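Nucleocapsid protein (Rift Valley fever virus, PDB 3LYF) encapsidates the viral genomic RNA, binding single-stranded nucleic acid with high affinity and oligomerising to form the ribonucleoprotein that serves as template for transcription and replication. Local coordinates at residues L60-G65 and V120-W125; T115-V120 and P141-H146; D2-L7 and D53-I58. All coordinates share one frame; numbering follows the deposited sequence.

Interaction 1: L60-G65 and V120-W125; sequences LALTRG and VVLSEW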
loop_
_atom_site.group_PDB
_atom_site.type_symbol
_atom_site.label_atom_id
_atom_site.label_comp_id
_atom_site.label_asym_id
_atom_site.label_seq_id
_atom_site.Cartn_x
_atom_site.Cartn_y
_atom_site.Cartn_z
ATOM N N LEU A 60 -7.086 -8.857 10.925
ATOM C CA LEU A 60 -7.476 -8.227 12.186
ATOM C C LEU A 60 -6.252 -7.979 13.055
ATOM O O LEU A 60 -6.096 -6.893 13.610
ATOM C CB LEU A 60 -8.507 -9.069 12.927
ATOM C CG LEU A 60 -9.900 -9.207 12.280
ATOM C CD1 LEU A 60 -10.742 -10.289 12.969
ATOM C CD2 LEU A 60 -10.617 -7.885 12.339
ATOM N N ALA A 61 -5.396 -8.976 13.169
ATOM C CA ALA A 61 -4.184 -8.851 13.995
ATOM C C ALA A 61 -3.247 -7.738 13.491
ATOM O O ALA A 61 -2.559 -7.097 14.303
ATOM C CB ALA A 61 -3.420 -10.152 14.023
ATOM N N LEU A 62 -3.111 -7.629 12.167
ATOM C CA LEU A 62 -2.191 -6.649 11.558
ATOM C C LEU A 62 -2.742 -5.229 11.529
ATOM O O LEU A 62 -1.989 -4.267 11.631
ATOM C CB LEU A 62 -1.826 -7.059 10.104
ATOM C CG LEU A 62 -0.989 -8.303 9.863
ATOM C CD1 LEU A 62 -0.672 -8.614 8.379
ATOM C CD2 LEU A 62 0.259 -8.186 10.615
ATOM N N THR A 63 -4.049 -5.091 11.373
ATOM C CA THR A 63 -4.637 -3.801 11.112
ATOM C C THR A 63 -5.445 -3.243 12.284
ATOM O O THR A 63 -5.591 -2.028 12.374
ATOM C CB THR A 63 -5.504 -3.790 9.836
ATOM O OG1 THR A 63 -6.718 -4.551 10.006
ATOM C CG2 THR A 63 -4.706 -4.284 8.644
ATOM N N ARG A 64 -5.931 -4.103 13.183
ATOM C CA ARG A 64 -6.769 -3.626 14.293
ATOM C C ARG A 64 -6.279 -3.903 15.694
ATOM O O ARG A 64 -6.646 -3.167 16.617
ATOM C CB ARG A 64 -8.197 -4.161 14.152
ATOM C CG ARG A 64 -8.965 -3.753 12.857
ATOM C CD ARG A 64 -9.151 -2.234 12.687
ATOM N NE ARG A 64 -9.588 -1.599 13.926
ATOM C CZ ARG A 64 -10.848 -1.485 14.346
ATOM N NH1 ARG A 64 -11.868 -1.954 13.657
ATOM N NH2 ARG A 64 -11.092 -0.911 15.523
ATOM N N GLY A 65 -5.509 -4.969 15.901
ATOM C CA GLY A 65 -5.045 -5.299 17.232
ATOM C C GLY A 65 -5.307 -6.721 17.697
ATOM O O GLY A 65 -5.514 -7.621 16.876
ATOM N N VAL A 120 2.957 -7.060 2.299
ATOM C CA VAL A 120 3.160 -6.426 0.992
ATOM C C VAL A 120 1.898 -5.635 0.595
ATOM O O VAL A 120 1.986 -4.500 0.120
ATOM C CB VAL A 120 3.522 -7.493 -0.090
ATOM C CG1 VAL A 120 3.514 -6.905 -1.520
ATOM C CG2 VAL A 120 4.908 -8.055 0.177
ATOM N N VAL A 121 0.721 -6.189 0.837
ATOM C CA VAL A 121 -0.528 -5.467 0.494
ATOM C C VAL A 121 -1.029 -4.514 1.597
ATOM O O VAL A 121 -1.649 -3.463 1.301
ATOM C CB VAL A 121 -1.658 -6.477 0.091
ATOM C CG1 VAL A 121 -3.067 -5.813 0.057
ATOM C CG2 VAL A 121 -1.315 -7.085 -1.251
ATOM N N LEU A 122 -0.790 -4.863 2.852
ATOM C CA LEU A 122 -1.407 -4.167 3.984
ATOM C C LEU A 122 -0.500 -3.105 4.609
ATOM O O LEU A 122 -0.807 -2.497 5.637
ATOM C CB LEU A 122 -1.807 -5.166 5.030
ATOM C CG LEU A 122 -3.012 -6.001 4.615
ATOM C CD1 LEU A 122 -3.292 -7.002 5.744
ATOM C CD2 LEU A 122 -4.244 -5.125 4.324
ATOM N N SER A 123 0.589 -2.843 3.922
ATOM C CA SER A 123 1.629 -1.904 4.373
ATOM C C SER A 123 1.118 -0.531 4.909
ATOM O O SER A 123 1.634 -0.031 5.921
ATOM C CB SER A 123 2.567 -1.657 3.192
ATOM O OG SER A 123 3.510 -0.682 3.512
ATOM N N GLU A 124 0.152 0.093 4.215
ATOM C CA GLU A 124 -0.370 1.402 4.649
ATOM C C GLU A 124 -1.431 1.347 5.775
ATOM O O GLU A 124 -1.828 2.368 6.326
ATOM C CB GLU A 124 -0.893 2.183 3.440
ATOM C CG GLU A 124 0.194 2.591 2.495
ATOM C CD GLU A 124 1.169 3.574 3.098
ATOM O OE1 GLU A 124 0.733 4.502 3.781
ATOM O OE2 GLU A 124 2.391 3.367 2.955
ATOM N N TRP A 125 -1.797 0.128 6.190
ATOM C CA TRP A 125 -2.744 -0.091 7.288
ATOM C C TRP A 125 -2.155 -0.398 8.667
ATOM O O TRP A 125 -2.890 -0.484 9.673
ATOM C CB TRP A 125 -3.609 -1.288 6.921
ATOM C CG TRP A 125 -4.449 -1.172 5.696
ATOM C CD1 TRP A 125 -4.079 -1.426 4.384
ATOM C CD2 TRP A 125 -5.832 -0.857 5.657
ATOM N NE1 TRP A 125 -5.143 -1.257 3.560
ATOM C CE2 TRP A 125 -6.235 -0.908 4.311
ATOM C CE3 TRP A 125 -6.772 -0.500 6.638
ATOM C CZ2 TRP A 125 -7.541 -0.657 3.916
ATOM C CZ3 TRP A 125 -8.081 -0.280 6.238
ATOM C CH2 TRP A 125 -8.447 -0.339 4.899
HETATM O O HOH W 1 -5.639 0.094 10.279
#
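Thr63 and Trp125 lie side by side and point the same way where the end of helix 50-63 meets the turn after helix 112-122. The methyl does the touching: Thr63 CG2 sits 3.6 Å from Trp125 CB, at the root of the indole, and comes to the ring itself only obliquely. The threonine is turned (chi1 70°) with OG1 between its backbone N and carbonyl carbon, which sends the hydroxyl back to Val59 O of its own helix and leaves CG2 to face the tryptophan. Beside this pair the two leucines cross at about a right angle, meeting through single methyls, with Leu62 CD1 4.1 Å from Leu122 CD1. Leu122 CD1 also lies 4.2 Å from Thr63 CG2, so that the one methyl meets both Leu62 and Thr63.

No direct hydrogen bond joins the segments. A water bridges them instead, donating to Thr63 O at 3.0 Å and to Trp125 O at 2.9 Å, and thus using both its protons on carbonyls near the end of the first helix and in the turn. The same water lies at the edge of the indole, near its plane. Trp125 NE1 is bonded to Gln5 OE1, and the indole packs on Ala8 and Ile9 of helix 3-10.

The arrangement is buried helix-end packing in the all-helical phlebovirus nucleocapsid fold, and Trp125, a residue important for dimerization, touches both helix 3-10 of its own chain and Gln5 of the second subunit here.

Interaction 2: T115-V120 and P141-H146; sequences TCQALV and PRHMMH
The imidazole of His143 is held from two directions by one helix: Gln117 binds its edge while Val120 lies over a face. His143 NE2 donates to Gln117 OE1 over 2.7 Å in a nearly straight bond (165°). The oxygen is close to the ring plane, yet the nitrogen stands above the carbonyl plane of the amide, 49° out of it, and the amide is twisted well out of the ring plane. Gln117 starts away from the loop, and the bend at its second torsion (chi2 51°) brings the amide back to the ring. Val120 CG2 is 3.6 Å from the centroid of the His143 ring, a CH-pi contact offset toward the rim.

Between these two residues in the chain, Leu119 pushes both methyls into the turn formed by 142-146, where Met145 is the centre of an inverse gamma turn. Leu119 CD1 lies 3.2 Å from Arg142 O and Leu119 CD2 3.4 Å from Met145 O, while Leu119 CD1 also reaches His146 CB at 3.8 Å. Thr115 CG2 makes an off-centre CH-pi contact with the His146 ring, 4.2 Å from its centroid; that ring's ND1 is bonded to Ser148 OG. Phe221 stacks with His143.

His143 O is buried here without a polar partner, Cys116 CB being 3.5 Å away. The loop is therefore joined to helix 112-122 by one directional bond amid van der Waals packing, much of it of carbon against backbone carbonyls. The NE2 bond to Gln117 probably sets the ring's rotation; in the crystal ND1 is also bonded to a glycerol, probably from the crystallisation liquor.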
loop_
_atom_site.group_PDB
_atom_site.type_symbol
_atom_site.label_atom_id
_atom_site.label_comp_id
_atom_site.label_asym_id
_atom_site.label_seq_id
_atom_site.Cartn_x
_atom_site.Cartn_y
_atom_site.Cartn_z
ATOM N N THR A 115 1.231 -14.331 7.104
ATOM C CA THR A 115 1.209 -12.999 7.691
ATOM C C THR A 115 2.192 -12.058 6.976
ATOM O O THR A 115 1.885 -10.895 6.695
ATOM C CB THR A 115 1.530 -13.077 9.207
ATOM O OG1 THR A 115 0.549 -13.914 9.817
ATOM C CG2 THR A 115 1.498 -11.706 9.906
ATOM N N CYS A 116 3.416 -12.533 6.766
ATOM C CA CYS A 116 4.442 -11.677 6.235
ATOM C C CYS A 116 4.190 -11.404 4.772
ATOM O O CYS A 116 4.443 -10.298 4.322
ATOM C CB CYS A 116 5.846 -12.263 6.476
ATOM S SG CYS A 116 6.292 -12.277 8.172
ATOM N N GLN A 117 3.660 -12.377 4.023
ATOM C CA GLN A 117 3.281 -12.113 2.638
ATOM C C GLN A 117 2.138 -11.093 2.538
ATOM O O GLN A 117 2.137 -10.255 1.627
ATOM C CB GLN A 117 2.950 -13.432 1.894
ATOM C CG GLN A 117 2.632 -13.295 0.418
ATOM C CD GLN A 117 3.668 -12.491 -0.384
ATOM O OE1 GLN A 117 4.881 -12.705 -0.274
ATOM N NE2 GLN A 117 3.177 -11.549 -1.199
ATOM N N ALA A 118 1.221 -11.082 3.509
ATOM C CA ALA A 118 0.160 -10.073 3.532
ATOM C C ALA A 118 0.667 -8.630 3.728
ATOM O O ALA A 118 -0.015 -7.667 3.326
ATOM C CB ALA A 118 -0.872 -10.402 4.625
ATOM N N LEU A 119 1.845 -8.493 4.332
ATOM C CA LEU A 119 2.386 -7.194 4.661
ATOM C C LEU A 119 2.718 -6.375 3.423
ATOM O O LEU A 119 2.724 -5.144 3.510
ATOM C CB LEU A 119 3.620 -7.299 5.540
ATOM C CG LEU A 119 3.498 -7.894 6.926
ATOM C CD1 LEU A 119 4.895 -8.071 7.424
ATOM C CD2 LEU A 119 2.700 -6.963 7.870
ATOM N N VAL A 120 2.957 -7.060 2.299
ATOM C CA VAL A 120 3.160 -6.426 0.992
ATOM C C VAL A 120 1.898 -5.635 0.595
ATOM O O VAL A 120 1.986 -4.500 0.120
ATOM C CB VAL A 120 3.522 -7.493 -0.090
ATOM C CG1 VAL A 120 3.514 -6.905 -1.520
ATOM C CG2 VAL A 120 4.908 -8.055 0.177
ATOM N N PRO A 141 12.087 -3.570 3.432
ATOM C CA PRO A 141 11.333 -4.748 3.011
ATOM C C PRO A 141 10.034 -4.914 3.798
ATOM O O PRO A 141 10.080 -5.123 5.026
ATOM C CB PRO A 141 12.295 -5.927 3.272
ATOM C CG PRO A 141 13.634 -5.325 3.625
ATOM C CD PRO A 141 13.303 -3.937 4.183
ATOM N N ARG A 142 8.900 -4.842 3.096
ATOM C CA ARG A 142 7.566 -4.973 3.715
ATOM C C ARG A 142 7.425 -6.313 4.446
ATOM O O ARG A 142 6.809 -6.356 5.517
ATOM C CB ARG A 142 6.409 -4.855 2.687
ATOM C CG ARG A 142 6.204 -3.494 1.973
ATOM C CD ARG A 142 6.975 -2.350 2.507
ATOM N NE ARG A 142 6.579 -1.090 1.851
ATOM C CZ ARG A 142 7.369 -0.025 1.740
ATOM N NH1 ARG A 142 8.619 -0.048 2.221
ATOM N NH2 ARG A 142 6.913 1.082 1.142
ATOM N N HIS A 143 8.002 -7.385 3.891
ATOM C CA HIS A 143 7.945 -8.732 4.538
ATOM C C HIS A 143 8.521 -8.749 5.951
ATOM O O HIS A 143 8.279 -9.689 6.706
ATOM C CB HIS A 143 8.642 -9.798 3.700
ATOM C CG HIS A 143 7.940 -10.144 2.419
ATOM N ND1 HIS A 143 8.274 -9.570 1.211
ATOM C CD2 HIS A 143 6.936 -11.012 2.153
ATOM C CE1 HIS A 143 7.494 -10.055 0.262
ATOM N NE2 HIS A 143 6.671 -10.933 0.807
ATOM N N MET A 144 9.253 -7.718 6.349
ATOM C CA MET A 144 9.833 -7.708 7.678
ATOM C C MET A 144 8.981 -6.971 8.684
ATOM O O MET A 144 9.342 -6.915 9.865
ATOM C CB MET A 144 11.234 -7.106 7.674
ATOM C CG MET A 144 12.279 -7.920 6.964
ATOM S SD MET A 144 13.953 -7.240 7.114
ATOM C CE MET A 144 14.863 -8.681 6.624
ATOM N N MET A 145 7.873 -6.388 8.235
ATOM C CA MET A 145 7.121 -5.424 9.068
ATOM C C MET A 145 6.066 -6.010 10.006
ATOM O O MET A 145 4.854 -5.570 10.039
ATOM C CB MET A 145 6.514 -4.352 8.159
ATOM C CG MET A 145 7.603 -3.524 7.541
ATOM S SD MET A 145 6.974 -2.193 6.515
ATOM C CE MET A 145 6.215 -1.200 7.783
ATOM N N HIS A 146 6.516 -7.030 10.750
ATOM C CA HIS A 146 5.684 -7.632 11.794
ATOM C C HIS A 146 6.590 -8.480 12.699
ATOM O O HIS A 146 7.567 -9.067 12.228
ATOM C CB HIS A 146 4.519 -8.458 11.200
ATOM C CG HIS A 146 3.483 -8.819 12.226
ATOM N ND1 HIS A 146 3.407 -10.066 12.813
ATOM C CD2 HIS A 146 2.542 -8.060 12.833
ATOM C CE1 HIS A 146 2.419 -10.072 13.695
ATOM N NE2 HIS A 146 1.907 -8.858 13.755
#

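Interaction 3: D2-L7 and D53-I58; sequences DNYQEL and DAKKMI
Lys55 reaches from helix 50-63 across the Tyr4 ring toward the start of helix 3-10. Its CB leaves the helix toward the N-terminal segment, and with CG anti to the backbone N (chi1 174°) and the rest of the chain extended, the methylenes run straight outward. Lys55 CG is the first to touch, 3.6 Å from Tyr4 CE1 and 3.9 Å from Leu7 CD1. CD passes between the rim of the Tyr4 ring and Asn3 OD1. Lys55 CE then stands over the centre of the Tyr4 ring, only 5° off the normal, as a CH-pi contact; Asn3 OD1 lies 3.4 Å from Lys55 CE.

The axes of segments 3-7 and 53-58 come within 10.0 Å and cross at -63°, a spacing bridged by long side chains. Both segments belong to the N-terminal region that is, by similarity, essential for oligomerization, and Gln5, bonded through OE1 to Trp125 of its own chain, packs on Trp125 of the second subunit.

At the tip, Lys55 NZ makes a cation-pi contact over the same face of Tyr4. The ammonium also donates to a water, 2.7 Å from Lys55 NZ, which in turn donates to Asp2 OD2. Asp2 is the N-cap residue of helix 3-10, its OD2 accepting from Tyr4 N, so the carboxylate and the lysine are linked through water without direct contact. Asn3 ND2 is tied to Glu6 OE1 in a nearly straight bond, which probably holds the amide whose OD1 faces Lys55 CE.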
loop_
_atom_site.group_PDB
_atom_site.type_symbol
_atom_site.label_atom_id
_atom_site.label_comp_id
_atom_site.label_asym_id
_atom_site.label_seq_id
_atom_site.Cartn_x
_atom_site.Cartn_y
_atom_site.Cartn_z
ATOM N N ASP A 2 -6.575 -6.557 -3.914
ATOM C CA ASP A 2 -6.222 -7.825 -3.287
ATOM C C ASP A 2 -7.211 -8.129 -2.146
ATOM O O ASP A 2 -7.665 -7.230 -1.443
ATOM C CB ASP A 2 -4.784 -7.752 -2.790
ATOM C CG ASP A 2 -4.265 -9.086 -2.316
ATOM O OD1 ASP A 2 -3.436 -9.693 -3.019
ATOM O OD2 ASP A 2 -4.693 -9.532 -1.247
ATOM N N ASN A 3 -7.566 -9.400 -1.963
ATOM C CA ASN A 3 -8.580 -9.735 -0.952
ATOM C C ASN A 3 -8.136 -9.361 0.465
ATOM O O ASN A 3 -8.978 -9.040 1.315
ATOM C CB ASN A 3 -8.987 -11.197 -1.050
ATOM C CG ASN A 3 -10.018 -11.576 -0.026
ATOM O OD1 ASN A 3 -9.739 -12.357 0.859
ATOM N ND2 ASN A 3 -11.204 -10.997 -0.122
ATOM N N TYR A 4 -6.829 -9.327 0.711
ATOM C CA TYR A 4 -6.348 -8.825 1.997
ATOM C C TYR A 4 -6.814 -7.384 2.252
ATOM O O TYR A 4 -7.196 -7.009 3.371
ATOM C CB TYR A 4 -4.839 -8.889 2.060
ATOM C CG TYR A 4 -4.284 -10.243 2.501
ATOM C CD1 TYR A 4 -4.534 -10.724 3.783
ATOM C CD2 TYR A 4 -3.469 -11.005 1.656
ATOM C CE1 TYR A 4 -4.027 -11.952 4.209
ATOM C CE2 TYR A 4 -2.911 -12.240 2.104
ATOM C CZ TYR A 4 -3.228 -12.702 3.374
ATOM O OH TYR A 4 -2.733 -13.899 3.838
ATOM N N GLN A 5 -6.751 -6.562 1.210
ATOM C CA GLN A 5 -7.184 -5.209 1.352
ATOM C C GLN A 5 -8.712 -5.134 1.471
ATOM O O GLN A 5 -9.214 -4.311 2.247
ATOM C CB GLN A 5 -6.723 -4.329 0.188
ATOM C CG GLN A 5 -7.217 -2.908 0.444
ATOM C CD GLN A 5 -6.215 -1.853 0.143
ATOM O OE1 GLN A 5 -5.173 -1.798 0.767
ATOM N NE2 GLN A 5 -6.520 -1.017 -0.824
ATOM N N GLU A 6 -9.439 -5.987 0.735
ATOM C CA GLU A 6 -10.911 -6.021 0.818
ATOM C C GLU A 6 -11.350 -6.323 2.225
ATOM O O GLU A 6 -12.302 -5.761 2.720
ATOM C CB GLU A 6 -11.542 -7.065 -0.104
ATOM C CG GLU A 6 -11.242 -6.893 -1.572
ATOM C CD GLU A 6 -12.017 -7.858 -2.420
ATOM O OE1 GLU A 6 -12.041 -9.054 -2.065
ATOM O OE2 GLU A 6 -12.589 -7.433 -3.452
ATOM N N LEU A 7 -10.599 -7.198 2.889
ATOM C CA LEU A 7 -10.860 -7.531 4.260
ATOM C C LEU A 7 -10.489 -6.375 5.176
ATOM O O LEU A 7 -11.175 -6.113 6.151
ATOM C CB LEU A 7 -10.114 -8.796 4.627
ATOM C CG LEU A 7 -10.609 -10.095 3.956
ATOM C CD1 LEU A 7 -9.623 -11.249 4.236
ATOM C CD2 LEU A 7 -12.024 -10.455 4.462
ATOM N N ASP A 53 -10.826 -18.435 7.262
ATOM C CA ASP A 53 -11.045 -17.718 8.524
ATOM C C ASP A 53 -9.739 -17.173 9.084
ATOM O O ASP A 53 -9.692 -16.033 9.558
ATOM C CB ASP A 53 -11.757 -18.588 9.562
ATOM C CG ASP A 53 -13.238 -18.813 9.238
ATOM O OD1 ASP A 53 -13.801 -18.017 8.465
ATOM O OD2 ASP A 53 -13.832 -19.795 9.770
ATOM N N ALA A 54 -8.684 -17.983 9.088
ATOM C CA ALA A 54 -7.393 -17.505 9.533
ATOM C C ALA A 54 -6.923 -16.242 8.792
ATOM O O ALA A 54 -6.211 -15.417 9.376
ATOM C CB ALA A 54 -6.332 -18.575 9.441
ATOM N N LYS A 55 -7.244 -16.136 7.527
ATOM C CA LYS A 55 -6.862 -14.979 6.754
ATOM C C LYS A 55 -7.519 -13.728 7.318
ATOM O O LYS A 55 -6.878 -12.683 7.427
ATOM C CB LYS A 55 -7.169 -15.211 5.275
ATOM C CG LYS A 55 -6.945 -14.020 4.364
ATOM C CD LYS A 55 -7.105 -14.389 2.892
ATOM C CE LYS A 55 -6.670 -13.254 1.989
ATOM N NZ LYS A 55 -6.454 -13.710 0.581
ATOM N N LYS A 56 -8.807 -13.835 7.676
ATOM C CA LYS A 56 -9.494 -12.751 8.303
ATOM C C LYS A 56 -8.859 -12.399 9.598
ATOM O O LYS A 56 -8.652 -11.221 9.884
ATOM C CB LYS A 56 -10.979 -13.063 8.480
ATOM C CG LYS A 56 -11.671 -13.432 7.200
ATOM C CD LYS A 56 -13.188 -13.584 7.399
ATOM C CE LYS A 56 -13.819 -14.138 6.133
ATOM N NZ LYS A 56 -15.283 -14.264 6.216
ATOM N N MET A 57 -8.517 -13.407 10.408
ATOM C CA MET A 57 -7.862 -13.112 11.664
ATOM C C MET A 57 -6.477 -12.466 11.526
ATOM O O MET A 57 -6.075 -11.697 12.390
ATOM C CB MET A 57 -7.771 -14.392 12.499
ATOM C CG MET A 57 -9.138 -14.896 12.852
ATOM S SD MET A 57 -9.177 -16.286 14.042
ATOM C CE MET A 57 -9.413 -17.614 12.861
ATOM N N ILE A 58 -5.715 -12.848 10.502
ATOM C CA ILE A 58 -4.441 -12.190 10.215
ATOM C C ILE A 58 -4.681 -10.705 9.894
ATOM O O ILE A 58 -3.946 -9.839 10.396
ATOM C CB ILE A 58 -3.702 -12.902 9.054
ATOM C CG1 ILE A 58 -3.188 -14.259 9.492
ATOM C CG2 ILE A 58 -2.551 -12.031 8.471
ATOM C CD1 ILE A 58 -2.879 -15.186 8.341
HETATM O O HOH W 2 -5.176 -12.204 -1.249
#

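In the fold
Helix 50-63 runs through interactions 1 and 3, and helix 112-122 through interactions 1 and 2, which share Val120. Interaction 1 lies with its centre about 9 Å from the centre of each of the others. Leu62 joins it to interaction 2, Leu62 CD2 lying 3.2 Å from His146 CD2 and Leu62 CD1 3.8 Å from Leu119 CD2. Toward interaction 3, Leu122 CD2 packs 3.6 Å from Tyr4 O and Val121 CG2 3.7 Å from Asp2 CG. Interactions 2 and 3, about 14 Å apart between centres, still meet where Ala118 CB packs 3.5 Å from Tyr4 CZ. Ser105, an RNA-binding residue by similarity, has its side chain about 6 Å from that of His146 and about 9 Å from that of Leu62.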